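Local coordinates for protein 11R-lipoxygenase (Gersemia fruticosa, PDB 3VF1) that probably inserts molecular oxygen into polyunsaturated fatty acids as a calcium-regulated 11R-lipoxygenase, using a single non-heme iron per subunit, at residues I139-K144 with D524-D529; V174-G179 with H464-T469; G304-T309 with L335-N340. All blocks are in the same frame, centred on the assembly; numbering follows the deposited sequence.

Interaction 1: I139-K144 with D524-D529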
loop_
_atom_site.group_PDB
_atom_site.type_symbol
_atom_site.label_atom_id
_atom_site.label_comp_id
_atom_site.label_asym_id
_atom_site.label_seq_id
_atom_site.Cartn_x
_atom_site.Cartn_y
_atom_site.Cartn_z
ATOM N N ILE A 139 -4.034 -10.242 25.656
ATOM C CA ILE A 139 -5.166 -10.353 26.571
ATOM C C ILE A 139 -6.333 -9.465 26.152
ATOM O O ILE A 139 -6.194 -8.246 26.050
ATOM C CB ILE A 139 -4.749 -9.964 28.003
ATOM C CG1 ILE A 139 -3.585 -10.838 28.474
ATOM C CG2 ILE A 139 -5.930 -10.086 28.955
ATOM C CD1 ILE A 139 -2.954 -10.370 29.764
ATOM N N LEU A 140 -7.484 -10.085 25.913
ATOM C CA LEU A 140 -8.705 -9.347 25.611
ATOM C C LEU A 140 -9.222 -8.659 26.869
ATOM O O LEU A 140 -8.987 -9.135 27.979
ATOM C CB LEU A 140 -9.771 -10.299 25.066
ATOM C CG LEU A 140 -9.434 -10.991 23.747
ATOM C CD1 LEU A 140 -10.437 -12.092 23.442
ATOM C CD2 LEU A 140 -9.397 -9.974 22.620
ATOM N N PRO A 141 -9.934 -7.535 26.704
ATOM C CA PRO A 141 -10.477 -6.824 27.866
ATOM C C PRO A 141 -11.537 -7.647 28.589
ATOM O O PRO A 141 -11.658 -7.564 29.811
ATOM C CB PRO A 141 -11.098 -5.568 27.249
ATOM C CG PRO A 141 -11.404 -5.944 25.844
ATOM C CD PRO A 141 -10.325 -6.899 25.434
ATOM N N ASN A 142 -12.292 -8.439 27.834
ATOM C CA ASN A 142 -13.320 -9.298 28.411
ATOM C C ASN A 142 -12.785 -10.692 28.734
ATOM O O ASN A 142 -13.549 -11.653 28.824
ATOM C CB ASN A 142 -14.515 -9.408 27.462
ATOM C CG ASN A 142 -14.133 -9.963 26.103
ATOM O OD1 ASN A 142 -13.013 -9.771 25.633
ATOM N ND2 ASN A 142 -15.066 -10.657 25.464
ATOM N N SER A 143 -11.472 -10.799 28.907
ATOM C CA SER A 143 -10.848 -12.076 29.224
ATOM C C SER A 143 -10.885 -12.330 30.726
ATOM O O SER A 143 -11.410 -11.521 31.488
ATOM C CB SER A 143 -9.400 -12.095 28.732
ATOM O OG SER A 143 -8.743 -13.289 29.116
ATOM N N LYS A 144 -10.309 -13.454 31.142
ATOM C CA LYS A 144 -10.163 -13.781 32.560
ATOM C C LYS A 144 -8.781 -13.365 33.068
ATOM O O LYS A 144 -8.576 -13.199 34.270
ATOM C CB LYS A 144 -10.381 -15.281 32.809
ATOM C CG LYS A 144 -9.852 -16.194 31.711
ATOM C CD LYS A 144 -10.921 -16.465 30.654
ATOM C CE LYS A 144 -10.358 -17.213 29.456
ATOM N NZ LYS A 144 -9.481 -16.362 28.598
ATOM N N ASP A 524 -16.089 -7.716 23.457
ATOM C CA ASP A 524 -14.782 -7.074 23.422
ATOM C C ASP A 524 -14.996 -5.592 23.152
ATOM O O ASP A 524 -14.985 -5.154 22.006
ATOM C CB ASP A 524 -13.891 -7.687 22.336
ATOM C CG ASP A 524 -12.548 -6.990 22.219
ATOM O OD1 ASP A 524 -12.405 -5.863 22.742
ATOM O OD2 ASP A 524 -11.631 -7.565 21.596
ATOM N N ASN A 525 -15.189 -4.822 24.217
ATOM C CA ASN A 525 -15.495 -3.402 24.089
ATOM C C ASN A 525 -14.450 -2.636 23.280
ATOM O O ASN A 525 -14.754 -1.599 22.688
ATOM C CB ASN A 525 -15.639 -2.772 25.476
ATOM C CG ASN A 525 -14.380 -2.906 26.311
ATOM O OD1 ASN A 525 -14.005 -4.005 26.721
ATOM N ND2 ASN A 525 -13.721 -1.783 26.573
ATOM N N GLU A 526 -13.223 -3.147 23.250
ATOM C CA GLU A 526 -12.121 -2.437 22.609
ATOM C C GLU A 526 -12.131 -2.560 21.082
ATOM O O GLU A 526 -11.829 -1.596 20.380
ATOM C CB GLU A 526 -10.783 -2.906 23.186
ATOM C CG GLU A 526 -10.548 -2.415 24.606
ATOM C CD GLU A 526 -9.299 -2.995 25.241
ATOM O OE1 GLU A 526 -8.696 -3.917 24.652
ATOM O OE2 GLU A 526 -8.921 -2.527 26.335
ATOM N N ILE A 527 -12.477 -3.736 20.568
ATOM C CA ILE A 527 -12.575 -3.917 19.124
ATOM C C ILE A 527 -13.817 -3.205 18.602
ATOM O O ILE A 527 -13.858 -2.769 17.450
ATOM C CB ILE A 527 -12.636 -5.409 18.725
ATOM C CG1 ILE A 527 -12.217 -5.592 17.263
ATOM C CG2 ILE A 527 -14.031 -5.975 18.946
ATOM C CD1 ILE A 527 -10.754 -5.294 16.997
ATOM N N GLN A 528 -14.828 -3.087 19.457
ATOM C CA GLN A 528 -16.061 -2.399 19.094
ATOM C C GLN A 528 -15.823 -0.896 18.997
ATOM O O GLN A 528 -16.432 -0.215 18.172
ATOM C CB GLN A 528 -17.161 -2.699 20.114
ATOM C CG GLN A 528 -17.468 -4.182 20.268
ATOM C CD GLN A 528 -17.978 -4.815 18.988
ATOM O OE1 GLN A 528 -18.489 -4.132 18.105
ATOM N NE2 GLN A 528 -17.836 -6.131 18.884
ATOM N N ASP A 529 -14.936 -0.380 19.843
ATOM C CA ASP A 529 -14.533 1.019 19.764
ATOM C C ASP A 529 -13.754 1.238 18.474
ATOM O O ASP A 529 -13.927 2.247 17.791
ATOM C CB ASP A 529 -13.663 1.402 20.965
ATOM C CG ASP A 529 -14.425 1.368 22.276
ATOM O OD1 ASP A 529 -15.659 1.560 22.252
ATOM O OD2 ASP A 529 -13.790 1.155 23.329
#
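Pro141 pushes its ring against the first turn of helix 525-538, where its carbons meet three side-chain oxygens in van der Waals contact; no hydrogen bond joins the segments. CG of Pro141 lies 3.3 Å from Asp524 OD1, the two side chains crossing at about a right angle. Asn525 runs past the ring in the opposite direction, its OD1 3.3 Å from Pro141 CB. Glu526, extended beyond CG, brings OE1 to 3.5 Å from Pro141 CD, while its other oxygen pairs with Arg154. Leu140 adds CD2, 3.4 Å from Asp524 OD2. The amide of Asn142 stands beside the backbone of Asp524 and gives its ND2 to Ser520 O.

With CG of Asp524 anti to the backbone N (chi1 177°), OD1 reaches back over the helix start and accepts from Ile527 N at 3.0 Å, well above the carboxylate plane, and weakly from Glu526 N. OD2 is held by Tyr515 and His415. A leucine in its place would probably leave the first-turn amides without their cap and those two residues without their acceptor. The arrangement is a helix N-cap, packed against the proline of a type I turn, Leu140 to Ser143.

Interaction 2: V174-G179 with H464-T469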
loop_
_atom_site.group_PDB
_atom_site.type_symbol
_atom_site.label_atom_id
_atom_site.label_comp_id
_atom_site.label_asym_id
_atom_site.label_seq_id
_atom_site.Cartn_x
_atom_site.Cartn_y
_atom_site.Cartn_z
ATOM N N VAL A 174 -10.608 17.176 3.711
ATOM C CA VAL A 174 -11.742 16.794 4.556
ATOM C C VAL A 174 -12.969 16.360 3.757
ATOM O O VAL A 174 -13.880 15.744 4.309
ATOM C CB VAL A 174 -12.175 17.927 5.523
ATOM C CG1 VAL A 174 -11.112 18.164 6.584
ATOM C CG2 VAL A 174 -12.501 19.209 4.762
ATOM N N GLN A 175 -12.995 16.670 2.465
ATOM C CA GLN A 175 -14.187 16.433 1.656
ATOM C C GLN A 175 -14.035 15.243 0.706
ATOM O O GLN A 175 -13.085 15.172 -0.072
ATOM C CB GLN A 175 -14.537 17.694 0.866
ATOM C CG GLN A 175 -16.028 17.989 0.802
ATOM C CD GLN A 175 -16.322 19.447 0.490
ATOM O OE1 GLN A 175 -15.449 20.307 0.608
ATOM N NE2 GLN A 175 -17.558 19.730 0.093
ATOM N N ASP A 176 -14.986 14.315 0.786
ATOM C CA ASP A 176 -15.041 13.160 -0.107
ATOM C C ASP A 176 -13.746 12.350 -0.111
ATOM O O ASP A 176 -13.269 11.931 -1.165
ATOM C CB ASP A 176 -15.387 13.605 -1.530
ATOM C CG ASP A 176 -16.809 14.112 -1.651
ATOM O OD1 ASP A 176 -17.672 13.639 -0.884
ATOM O OD2 ASP A 176 -17.067 14.979 -2.511
ATOM N N LEU A 177 -13.189 12.127 1.073
ATOM C CA LEU A 177 -11.994 11.305 1.218
ATOM C C LEU A 177 -12.021 10.570 2.552
ATOM O O LEU A 177 -12.755 10.955 3.463
ATOM C CB LEU A 177 -10.733 12.168 1.125
ATOM C CG LEU A 177 -10.401 12.757 -0.249
ATOM C CD1 LEU A 177 -9.220 13.707 -0.148
ATOM C CD2 LEU A 177 -10.110 11.652 -1.257
ATOM N N PRO A 178 -11.217 9.503 2.673
ATOM C CA PRO A 178 -11.122 8.782 3.947
ATOM C C PRO A 178 -10.541 9.672 5.038
ATOM O O PRO A 178 -9.866 10.654 4.729
ATOM C CB PRO A 178 -10.148 7.637 3.634
ATOM C CG PRO A 178 -10.113 7.531 2.147
ATOM C CD PRO A 178 -10.358 8.910 1.635
ATOM N N GLY A 179 -10.803 9.336 6.295
ATOM C CA GLY A 179 -10.211 10.058 7.404
ATOM C C GLY A 179 -8.705 9.886 7.388
ATOM O O GLY A 179 -8.184 8.993 6.721
ATOM N N HIS A 464 -14.088 8.942 -7.095
ATOM C CA HIS A 464 -14.136 7.506 -6.859
ATOM C C HIS A 464 -14.612 7.201 -5.445
ATOM O O HIS A 464 -15.373 6.258 -5.229
ATOM C CB HIS A 464 -12.764 6.862 -7.081
ATOM C CG HIS A 464 -12.763 5.376 -6.890
ATOM N ND1 HIS A 464 -13.124 4.497 -7.889
ATOM C CD2 HIS A 464 -12.466 4.616 -5.811
ATOM C CE1 HIS A 464 -13.039 3.260 -7.435
ATOM N NE2 HIS A 464 -12.642 3.304 -6.176
ATOM N N TYR A 465 -14.160 8.001 -4.484
ATOM C CA TYR A 465 -14.505 7.778 -3.086
ATOM C C TYR A 465 -16.007 7.909 -2.859
ATOM O O TYR A 465 -16.603 7.110 -2.144
ATOM C CB TYR A 465 -13.758 8.757 -2.178
ATOM C CG TYR A 465 -14.010 8.508 -0.708
ATOM C CD1 TYR A 465 -13.335 7.502 -0.028
ATOM C CD2 TYR A 465 -14.927 9.272 -0.001
ATOM C CE1 TYR A 465 -13.566 7.267 1.313
ATOM C CE2 TYR A 465 -15.163 9.045 1.340
ATOM C CZ TYR A 465 -14.479 8.042 1.990
ATOM O OH TYR A 465 -14.712 7.812 3.326
ATOM N N ARG A 466 -16.616 8.917 -3.472
ATOM C CA ARG A 466 -18.051 9.145 -3.319
ATOM C C ARG A 466 -18.876 7.891 -3.593
ATOM O O ARG A 466 -19.978 7.747 -3.066
ATOM C CB ARG A 466 -18.520 10.274 -4.241
ATOM C CG ARG A 466 -18.242 11.667 -3.706
ATOM C CD ARG A 466 -19.076 12.717 -4.422
ATOM N NE ARG A 466 -18.677 12.903 -5.815
ATOM C CZ ARG A 466 -17.692 13.704 -6.216
ATOM N NH1 ARG A 466 -16.982 14.395 -5.331
ATOM N NH2 ARG A 466 -17.409 13.809 -7.507
ATOM N N SER A 467 -18.347 6.985 -4.411
ATOM C CA SER A 467 -19.092 5.797 -4.815
ATOM C C SER A 467 -18.496 4.494 -4.286
ATOM O O SER A 467 -19.064 3.422 -4.495
ATOM C CB SER A 467 -19.169 5.726 -6.342
ATOM O OG SER A 467 -19.920 6.804 -6.872
ATOM N N VAL A 468 -17.360 4.577 -3.603
ATOM C CA VAL A 468 -16.666 3.370 -3.168
ATOM C C VAL A 468 -17.309 2.743 -1.937
ATOM O O VAL A 468 -17.791 3.444 -1.047
ATOM C CB VAL A 468 -15.177 3.645 -2.858
ATOM C CG1 VAL A 468 -15.025 4.381 -1.530
ATOM C CG2 VAL A 468 -14.396 2.342 -2.828
ATOM N N THR A 469 -17.326 1.415 -1.905
ATOM C CA THR A 469 -17.693 0.673 -0.706
ATOM C C THR A 469 -16.678 -0.447 -0.516
ATOM O O THR A 469 -15.862 -0.706 -1.397
ATOM C CB THR A 469 -19.106 0.066 -0.801
ATOM O OG1 THR A 469 -19.061 -1.153 -1.553
ATOM C CG2 THR A 469 -20.073 1.040 -1.460
#
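One salt bridge ties the two segments together: Arg466 NH1 donates to Asp176 OD2 at 2.9 Å, with an N-H...O angle of 151°. The carboxylate sits at the edge of the guanidinium, near its plane, but the two flat groups are turned 69° apart, and the nitrogen meets OD2 from above the carboxylate plane. A bend at chi3 (-69°) directs the guanidinium to that oxygen. The aliphatic stem of the arginine packs against the same carboxylate, with Arg466 CG 3.5 Å from Asp176 OD1. That second oxygen accepts from the backbone N of Ser543.

Packing against the ring of Tyr465 makes up most of the rest. The ring reaches along the backbone from Asp176 to Pro178. Leu177 C and Pro178 N lie over one face, both offset toward the rim, with Pro178 N 3.5 Å from Tyr465 CE1. Asp176 C approaches obliquely, 3.3 Å from Tyr465 CD2. The proline ring slides past in the opposite sense, its CG 3.6 Å from Tyr465 CE1. Beyond the two segments, Lys548 makes a cation-pi contact with the tyrosine ring, and the phenol OH is bonded to Pro540 O.

Pro178 also touches Met399 of helix 369-410, and its side chain is about 9 Å from that of the iron ligand His397. Chemically, this is a peptide segment laid on an aromatic surface and clamped at one end by charge; with both carboxylate oxygens engaged, Asp176 is likely to stay ionised.

Interaction 3: G304-T309 with L335-N340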
loop_
_atom_site.group_PDB
_atom_site.type_symbol
_atom_site.label_atom_id
_atom_site.label_comp_id
_atom_site.label_asym_id
_atom_site.label_seq_id
_atom_site.Cartn_x
_atom_site.Cartn_y
_atom_site.Cartn_z
ATOM N N GLY A 304 -18.712 -14.924 -23.959
ATOM C CA GLY A 304 -17.863 -14.320 -22.948
ATOM C C GLY A 304 -16.420 -14.161 -23.385
ATOM O O GLY A 304 -15.502 -14.375 -22.592
ATOM N N LEU A 305 -16.219 -13.784 -24.645
ATOM C CA LEU A 305 -14.878 -13.589 -25.186
ATOM C C LEU A 305 -14.562 -12.104 -25.343
ATOM O O LEU A 305 -13.476 -11.740 -25.783
ATOM C CB LEU A 305 -14.749 -14.284 -26.542
ATOM C CG LEU A 305 -15.097 -15.771 -26.576
ATOM C CD1 LEU A 305 -15.002 -16.305 -27.997
ATOM C CD2 LEU A 305 -14.190 -16.560 -25.645
ATOM N N ILE A 306 -15.513 -11.251 -24.980
ATOM C CA ILE A 306 -15.357 -9.812 -25.167
ATOM C C ILE A 306 -15.254 -9.095 -23.827
ATOM O O ILE A 306 -16.132 -9.222 -22.978
ATOM C CB ILE A 306 -16.541 -9.224 -25.952
ATOM C CG1 ILE A 306 -16.609 -9.835 -27.355
ATOM C CG2 ILE A 306 -16.423 -7.708 -26.039
ATOM C CD1 ILE A 306 -15.493 -9.391 -28.277
ATOM N N PHE A 307 -14.178 -8.337 -23.652
ATOM C CA PHE A 307 -13.955 -7.580 -22.428
ATOM C C PHE A 307 -13.788 -6.103 -22.754
ATOM O O PHE A 307 -13.489 -5.746 -23.891
ATOM C CB PHE A 307 -12.725 -8.115 -21.696
ATOM C CG PHE A 307 -12.847 -9.557 -21.294
ATOM C CD1 PHE A 307 -12.743 -10.563 -22.241
ATOM C CD2 PHE A 307 -13.073 -9.908 -19.973
ATOM C CE1 PHE A 307 -12.862 -11.890 -21.876
ATOM C CE2 PHE A 307 -13.190 -11.232 -19.605
ATOM C CZ PHE A 307 -13.084 -12.224 -20.558
ATOM N N ILE A 308 -13.981 -5.247 -21.755
ATOM C CA ILE A 308 -14.001 -3.809 -21.982
ATOM C C ILE A 308 -13.342 -3.030 -20.847
ATOM O O ILE A 308 -13.409 -3.427 -19.688
ATOM C CB ILE A 308 -15.449 -3.309 -22.144
ATOM C CG1 ILE A 308 -15.474 -1.819 -22.495
ATOM C CG2 ILE A 308 -16.244 -3.570 -20.874
ATOM C CD1 ILE A 308 -16.853 -1.303 -22.862
ATOM N N THR A 309 -12.704 -1.917 -21.198
ATOM C CA THR A 309 -12.153 -0.990 -20.216
ATOM C C THR A 309 -12.770 0.390 -20.420
ATOM O O THR A 309 -12.392 1.115 -21.342
ATOM C CB THR A 309 -10.619 -0.871 -20.331
ATOM O OG1 THR A 309 -10.264 -0.432 -21.647
ATOM C CG2 THR A 309 -9.948 -2.207 -20.049
ATOM N N LEU A 335 -12.023 -2.049 -26.239
ATOM C CA LEU A 335 -12.650 -3.357 -26.353
ATOM C C LEU A 335 -11.582 -4.397 -26.647
ATOM O O LEU A 335 -10.703 -4.175 -27.477
ATOM C CB LEU A 335 -13.707 -3.352 -27.457
ATOM C CG LEU A 335 -14.760 -4.457 -27.364
ATOM C CD1 LEU A 335 -15.649 -4.248 -26.144
ATOM C CD2 LEU A 335 -15.593 -4.511 -28.632
ATOM N N PHE A 336 -11.656 -5.529 -25.956
ATOM C CA PHE A 336 -10.651 -6.573 -26.090
ATOM C C PHE A 336 -11.290 -7.910 -26.441
ATOM O O PHE A 336 -12.466 -8.139 -26.173
ATOM C CB PHE A 336 -9.846 -6.703 -24.797
ATOM C CG PHE A 336 -9.115 -5.450 -24.408
ATOM C CD1 PHE A 336 -9.801 -4.364 -23.891
ATOM C CD2 PHE A 336 -7.741 -5.358 -24.550
ATOM C CE1 PHE A 336 -9.132 -3.209 -23.530
ATOM C CE2 PHE A 336 -7.067 -4.205 -24.188
ATOM C CZ PHE A 336 -7.767 -3.130 -23.678
ATOM N N TYR A 337 -10.496 -8.785 -27.046
ATOM C CA TYR A 337 -10.959 -10.103 -27.455
ATOM C C TYR A 337 -10.095 -11.176 -26.810
ATOM O O TYR A 337 -8.874 -11.057 -26.777
ATOM C CB TYR A 337 -10.886 -10.228 -28.977
ATOM C CG TYR A 337 -11.440 -11.523 -29.527
ATOM C CD1 TYR A 337 -12.802 -11.782 -29.504
ATOM C CD2 TYR A 337 -10.604 -12.475 -30.092
ATOM C CE1 TYR A 337 -13.316 -12.955 -30.014
ATOM C CE2 TYR A 337 -11.110 -13.656 -30.607
ATOM C CZ TYR A 337 -12.467 -13.888 -30.564
ATOM O OH TYR A 337 -12.983 -15.056 -31.075
ATOM N N LEU A 338 -10.733 -12.220 -26.293
ATOM C CA LEU A 338 -10.011 -13.340 -25.705
ATOM C C LEU A 338 -9.679 -14.364 -26.783
ATOM O O LEU A 338 -10.538 -15.130 -27.211
ATOM C CB LEU A 338 -10.841 -13.993 -24.599
ATOM C CG LEU A 338 -10.231 -15.238 -23.950
ATOM C CD1 LEU A 338 -8.929 -14.901 -23.238
ATOM C CD2 LEU A 338 -11.221 -15.872 -22.990
ATOM N N LYS A 339 -8.426 -14.366 -27.220
ATOM C CA LYS A 339 -7.992 -15.257 -28.289
ATOM C C LYS A 339 -8.059 -16.719 -27.861
ATOM O O LYS A 339 -8.205 -17.025 -26.680
ATOM C CB LYS A 339 -6.571 -14.902 -28.728
ATOM C CG LYS A 339 -6.457 -13.528 -29.367
ATOM C CD LYS A 339 -5.006 -13.136 -29.608
ATOM C CE LYS A 339 -4.319 -14.079 -30.581
ATOM N NZ LYS A 339 -2.887 -13.718 -30.777
ATOM N N ASN A 340 -7.954 -17.614 -28.836
ATOM C CA ASN A 340 -8.062 -19.045 -28.581
ATOM C C ASN A 340 -6.927 -19.555 -27.699
ATOM O O ASN A 340 -7.072 -20.567 -27.014
ATOM C CB ASN A 340 -8.076 -19.815 -29.902
ATOM C CG ASN A 340 -8.534 -21.252 -29.736
ATOM O OD1 ASN A 340 -9.126 -21.613 -28.721
ATOM N ND2 ASN A 340 -8.268 -22.077 -30.741
#
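Leu335 and Ile306 mesh on one face of this antiparallel pair, diagonal to each other. A chi1 of -159° carries the Leu335 branch toward the neighbouring strand and brings its CD1 to 3.5 Å from Ile306 CG2. The other branch of Ile306 turns at chi2 (-70°) and sets CD1 at the edge of the Tyr337 ring, 3.8 Å from Tyr337 CD1. Leu305 lies side by side with that tyrosine, pointing the same way, and Leu305 CD2 meets Leu338 CD2 at 4.0 Å. The phenol OH of Tyr337 is bonded to Asp292.

On the opposite face, Phe307 and Phe336 share nearly the same torsions, yet their rings go to different partners. Thr309 OG1 comes to the edge of the Phe336 ring, 3.5 Å from CE1, whereas Phe307 CE1 approaches Leu338 CB obliquely. Phe307 and Phe336 form a hydrogen-bonded pair, N of each to O of the other, and Leu338 N donates to Leu305 O at 2.8 Å.

Strand 306-310 lies between strands 271-272 and 333-338 of the sheet, and strand 344-350 follows on the far side of 333-338. Helix 297-302 covers the Ile306 and Tyr337 face, while Phe336 meets Phe261 of helix 254-263 edge-to-face.

Along the chain the segments close like brackets: 139-144 comes first, then 174-179, then both strands of interaction 3, before 464-469 and finally 524-529. None touches another. The centres of interactions 1 and 2 are 30 Å apart, those of 2 and 3 are 31 Å, and those of 1 and 3 are 50 Å. Interaction 1 joins the loop after strand 130-134 to helix 525-538, and interaction 2 holds a later loop to the end of helix 456-465, near the iron site. Both thus bind chain that follows the PLAT strands onto the helical lipoxygenase body. Interaction 3 is more local, pairing two neighbouring strands of an antiparallel sheet far from the chain centre.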